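Local coordinates for protein acetylornithine aminotransferase (Aquifex aeolicus, PDB 2EH6) that transfers the amino group of N(2)-acetyl-L-ornithine to 2-oxoglutarate with pyridoxal 5'-phosphate as cofactor, a step of arginine biosynthesis, at residues K119-E124 / S155-N160; E171-I176 / K205-I210. All blocks are in the same frame, centred on the assembly; numbering follows the deposited sequence.

Interaction 1: K119-E124 / S155-N160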
# COMPACT_ATOMS: atom_id res chain seq x y z
N LYS A 119 3.82 23.06 6.85
CA LYS A 119 3.56 23.25 5.43
C LYS A 119 4.63 22.58 4.57
O LYS A 119 5.74 22.32 5.01
CB LYS A 119 3.51 24.74 5.09
CG LYS A 119 2.45 25.53 5.84
CD LYS A 119 2.42 26.98 5.36
CE LYS A 119 1.41 27.79 6.15
NZ LYS A 119 1.36 29.20 5.67
N PHE A 120 4.27 22.32 3.32
CA PHE A 120 5.19 21.70 2.39
C PHE A 120 5.11 22.39 1.06
O PHE A 120 4.05 22.86 0.64
CB PHE A 120 4.85 20.22 2.20
CG PHE A 120 5.07 19.38 3.41
CD1 PHE A 120 6.32 18.85 3.69
CD2 PHE A 120 4.03 19.14 4.29
CE1 PHE A 120 6.54 18.08 4.83
CE2 PHE A 120 4.23 18.37 5.43
CZ PHE A 120 5.49 17.84 5.70
N ILE A 121 6.26 22.48 0.40
CA ILE A 121 6.34 23.06 -0.92
C ILE A 121 6.72 21.92 -1.85
O ILE A 121 7.73 21.26 -1.65
CB ILE A 121 7.44 24.13 -1.01
CG1 ILE A 121 7.08 25.33 -0.12
CG2 ILE A 121 7.64 24.56 -2.47
CD1 ILE A 121 8.15 26.42 -0.10
N SER A 122 5.88 21.65 -2.84
CA SER A 122 6.18 20.61 -3.81
C SER A 122 6.21 21.33 -5.16
O SER A 122 6.16 22.56 -5.20
CB SER A 122 5.13 19.49 -3.79
OG SER A 122 3.84 19.98 -4.10
N PHE A 123 6.27 20.58 -6.25
CA PHE A 123 6.35 21.22 -7.56
C PHE A 123 5.27 20.87 -8.57
O PHE A 123 4.64 19.81 -8.50
CB PHE A 123 7.72 20.93 -8.16
CG PHE A 123 8.85 21.55 -7.40
CD1 PHE A 123 9.25 22.86 -7.66
CD2 PHE A 123 9.49 20.85 -6.39
CE1 PHE A 123 10.28 23.46 -6.92
CE2 PHE A 123 10.52 21.44 -5.65
CZ PHE A 123 10.91 22.74 -5.92
N GLU A 124 5.05 21.79 -9.50
CA GLU A 124 4.08 21.60 -10.56
C GLU A 124 4.56 20.44 -11.42
O GLU A 124 5.76 20.25 -11.59
CB GLU A 124 3.97 22.87 -11.42
CG GLU A 124 3.04 23.93 -10.84
CD GLU A 124 3.06 25.23 -11.62
OE1 GLU A 124 3.27 25.19 -12.85
OE2 GLU A 124 2.85 26.30 -11.01
N SER A 155 1.69 23.80 -1.23
CA SER A 155 1.73 24.80 -2.29
C SER A 155 2.68 24.29 -3.36
O SER A 155 3.60 23.53 -3.06
CB SER A 155 2.20 26.15 -1.75
OG SER A 155 3.51 26.08 -1.22
N TYR A 156 2.47 24.72 -4.60
CA TYR A 156 3.30 24.24 -5.69
C TYR A 156 4.17 25.29 -6.38
O TYR A 156 3.67 26.26 -6.93
CB TYR A 156 2.40 23.54 -6.72
CG TYR A 156 1.36 22.67 -6.05
CD1 TYR A 156 1.73 21.52 -5.36
CD2 TYR A 156 0.02 23.04 -6.03
CE1 TYR A 156 0.79 20.76 -4.65
CE2 TYR A 156 -0.93 22.29 -5.34
CZ TYR A 156 -0.53 21.16 -4.65
OH TYR A 156 -1.47 20.44 -3.93
N ALA A 157 5.48 25.07 -6.33
CA ALA A 157 6.44 25.96 -6.96
C ALA A 157 6.75 25.41 -8.35
O ALA A 157 6.18 24.39 -8.76
CB ALA A 157 7.71 26.03 -6.13
N LYS A 158 7.65 26.07 -9.07
CA LYS A 158 8.02 25.62 -10.40
C LYS A 158 9.44 25.08 -10.46
O LYS A 158 10.38 25.68 -9.94
CB LYS A 158 7.83 26.76 -11.41
CG LYS A 158 6.37 27.13 -11.59
CD LYS A 158 6.17 28.28 -12.57
CE LYS A 158 4.68 28.57 -12.74
NZ LYS A 158 4.43 29.72 -13.65
N LEU A 159 9.59 23.92 -11.10
CA LEU A 159 10.88 23.26 -11.23
C LEU A 159 11.86 24.18 -11.96
O LEU A 159 11.50 24.83 -12.94
CB LEU A 159 10.73 21.94 -11.99
CG LEU A 159 11.83 20.90 -11.82
CD1 LEU A 159 11.74 20.29 -10.42
CD2 LEU A 159 11.68 19.82 -12.88
N ASN A 160 13.09 24.22 -11.47
CA ASN A 160 14.15 25.05 -12.04
C ASN A 160 13.85 26.54 -11.95
O ASN A 160 14.42 27.34 -12.69
CB ASN A 160 14.42 24.66 -13.49
CG ASN A 160 14.88 23.22 -13.63
OD1 ASN A 160 15.65 22.73 -12.81
ND2 ASN A 160 14.41 22.55 -14.67
O HOH W 1 2.97 25.52 1.34
O HOH W 2 7.40 22.91 -12.80
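The carbonyl oxygen of Phe-120 is gripped twice where strand 119-123 meets strand 154-157: Ser-155 N reaches Phe-120 O over 3.2 Å, and a water donates to the same oxygen while also bonding Ser-155 OG. The pair illustrates how the parallel end of a mixed beta sheet finishes, here at the edge of the seven-stranded sheet of an aminotransferase large domain, where a beta-alpha-beta unit built round helix 132-137 brings the outermost strand alongside. From Phe-120 the bonding alternates between the chains. Ser-122 N donates to Ser-155 O at 3.0 Å, Ala-157 N to Ser-122 O at 2.8 Å, and Glu-124 N carries the pattern past the strand end to Ala-157 O. Side chains then sort to the two faces. On one, the methyl of Ala-157 touches both Ile-121 and Phe-123, its CB 3.9 Å from Ile-121 CG2 and 3.7 Å from Phe-123 CE1, and Leu-159 CD1 lies over a face of the Phe-123 ring; Val-165 of helix 162-166 packs on Ala-157 and Phe-123. On the other face Ser-122 and Tyr-156 turn their hydroxyls to carbonyl oxygens in the last turn of helix 132-137, Ser-122 OG to Ala-137 O and Tyr-156 OH to Ser-136 O. At the solvent side Glu-124 and Lys-158, both extended beyond CG, run side by side in the same direction. Their charges do not pair directly: Glu-124 OE2 stays 4.6 Å from Lys-158 NZ, and the carboxylate instead rests against the lysine methylenes, with OE2 of Glu-124 3.4 Å from CE of Lys-158.

Interaction 2: E171-I176 / K205-I210; sequences EETAGI and KDVLLI
Val-207, just ahead of strand 208-212, presses its CG1 methyl against the backbone of Gly-175, only 3.2 Å from the glycine CA, where that strand pairs with strand 173-178; this is the tight part of the contact. CG1 stands anti to the backbone N (chi1 169°), which carries it over the neighbouring chain, while CG2 lies 3.7 Å from Thr-173 O. The same CG1 meets Ile-176 CG1 at 3.9 Å, the two side chains crossing at about a right angle, and touches Thr-173 CG2 more distantly. Closeness persists in the backbone: Gly-175 and Leu-208 pair with their CA atoms 4.2 Å apart, and Gly-175 CA comes within 3.1 Å of Leu-208 O.

Beyond this point the bonding becomes regular. Ile-176 N donates to Leu-208 O at 2.8 Å, and Ile-210 N to Ile-176 O at the same length. The first bond of the series is less direct: Leu-208 N lies 3.2 Å from Ala-174 O and is tilted 29° from its carbonyl plane. That oxygen is shared with the indole NE1 of Trp-110, so a helix on the sheet's face also holds it. Leu-208 packs on this helix, 95-112, whereas Ile-176 and Leu-209 face helix 192-205.

Toward the outer end the chains part. Glu-171 and Lys-205 are exposed and do not meet, and Asp-206, with positive phi, follows helix 192-205 and leads into Val-207, where the contact begins. Adjacent parallel strands sandwiched between helices in this way are characteristic of the large, cofactor-binding domain of fold type I pyridoxal-phosphate enzymes; strand 208-212 ends at Asp-212, part of the cofactor pocket.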
# COMPACT_ATOMS: atom_id res chain seq x y z
N GLU A 171 8.35 30.64 7.66
CA GLU A 171 8.85 29.97 8.86
C GLU A 171 7.97 28.78 9.31
O GLU A 171 8.30 28.04 10.22
CB GLU A 171 8.98 31.00 9.99
CG GLU A 171 7.67 31.70 10.33
CD GLU A 171 7.32 32.68 9.23
OE1 GLU A 171 8.20 33.43 8.82
OE2 GLU A 171 6.17 32.70 8.81
N GLU A 172 6.81 28.61 8.64
CA GLU A 172 5.95 27.48 8.98
C GLU A 172 6.13 26.31 8.00
O GLU A 172 5.43 25.30 8.03
CB GLU A 172 4.49 27.95 8.97
CG GLU A 172 4.15 28.85 10.16
CD GLU A 172 2.68 29.22 10.12
OE1 GLU A 172 1.85 28.32 10.21
OE2 GLU A 172 2.38 30.41 10.04
N THR A 173 7.09 26.49 7.07
CA THR A 173 7.38 25.43 6.11
C THR A 173 8.20 24.30 6.75
O THR A 173 9.29 24.51 7.27
CB THR A 173 8.18 26.03 4.95
OG1 THR A 173 7.42 27.09 4.36
CG2 THR A 173 8.45 24.97 3.88
N ALA A 174 7.65 23.09 6.71
CA ALA A 174 8.31 21.94 7.31
C ALA A 174 9.31 21.30 6.36
O ALA A 174 10.34 20.78 6.79
CB ALA A 174 7.27 20.91 7.74
N GLY A 175 9.00 21.33 5.07
CA GLY A 175 9.90 20.73 4.11
C GLY A 175 9.54 20.96 2.66
O GLY A 175 8.46 21.47 2.34
N ILE A 176 10.47 20.59 1.79
CA ILE A 176 10.29 20.70 0.34
C ILE A 176 10.35 19.28 -0.23
O ILE A 176 11.26 18.52 0.10
CB ILE A 176 11.42 21.56 -0.27
CG1 ILE A 176 11.35 22.98 0.31
CG2 ILE A 176 11.28 21.60 -1.79
CD1 ILE A 176 12.38 23.94 -0.26
N LYS A 205 17.37 28.04 5.41
CA LYS A 205 16.03 28.32 5.95
C LYS A 205 15.61 27.32 7.03
O LYS A 205 14.57 27.44 7.68
CB LYS A 205 15.02 28.28 4.79
CG LYS A 205 15.06 29.54 3.92
CD LYS A 205 14.72 30.80 4.71
CE LYS A 205 14.60 32.04 3.80
NZ LYS A 205 15.86 32.24 3.09
N ASP A 206 16.45 26.28 7.19
CA ASP A 206 16.16 25.20 8.15
C ASP A 206 14.87 24.44 7.78
O ASP A 206 13.94 24.29 8.57
CB ASP A 206 16.06 25.77 9.56
CG ASP A 206 16.36 24.68 10.58
OD1 ASP A 206 17.36 23.97 10.39
OD2 ASP A 206 15.63 24.56 11.56
N VAL A 207 14.84 23.98 6.52
CA VAL A 207 13.70 23.21 6.03
C VAL A 207 14.15 21.84 5.52
O VAL A 207 15.18 21.69 4.88
CB VAL A 207 13.07 23.99 4.87
CG1 VAL A 207 12.05 23.12 4.15
CG2 VAL A 207 12.38 25.24 5.40
N LEU A 208 13.36 20.81 5.82
CA LEU A 208 13.69 19.45 5.41
C LEU A 208 13.59 19.24 3.91
O LEU A 208 12.66 19.73 3.26
CB LEU A 208 12.79 18.43 6.12
CG LEU A 208 12.86 18.32 7.64
CD1 LEU A 208 11.88 17.25 8.12
CD2 LEU A 208 14.28 17.97 8.07
N LEU A 209 14.55 18.51 3.36
CA LEU A 209 14.56 18.19 1.94
C LEU A 209 14.10 16.74 1.81
O LEU A 209 14.75 15.83 2.32
CB LEU A 209 15.97 18.35 1.36
CG LEU A 209 16.16 17.92 -0.10
CD1 LEU A 209 15.21 18.71 -0.99
CD2 LEU A 209 17.60 18.14 -0.53
N ILE A 210 12.98 16.55 1.14
CA ILE A 210 12.41 15.22 0.95
C ILE A 210 12.40 14.92 -0.54
O ILE A 210 11.71 15.58 -1.31
CB ILE A 210 10.96 15.16 1.46
CG1 ILE A 210 10.92 15.60 2.93
CG2 ILE A 210 10.40 13.74 1.30
CD1 ILE A 210 9.53 15.96 3.42

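Both interactions are parallel strand pairs in one sheet, and strands 119-123 and 173-178 lie side by side to join them, Lys-119 O probably accepting a bond from Ala-174 N at 2.7 Å. Their places in that sheet set their chemistry. Interaction 2 is interior: every residue that touches is buried, and hydrocarbon branches close over a glycine backbone. Interaction 1 includes the sheet's outermost strand, so water, serine hydroxyls and two charged side chains lying alongside each other mix with its apolar face. Phe-123 packs on Ile-176, carrying the hydrophobic layer from one contact into the other, while Phe-120 reaches across to Ile-210 on the face served by helix 95-112.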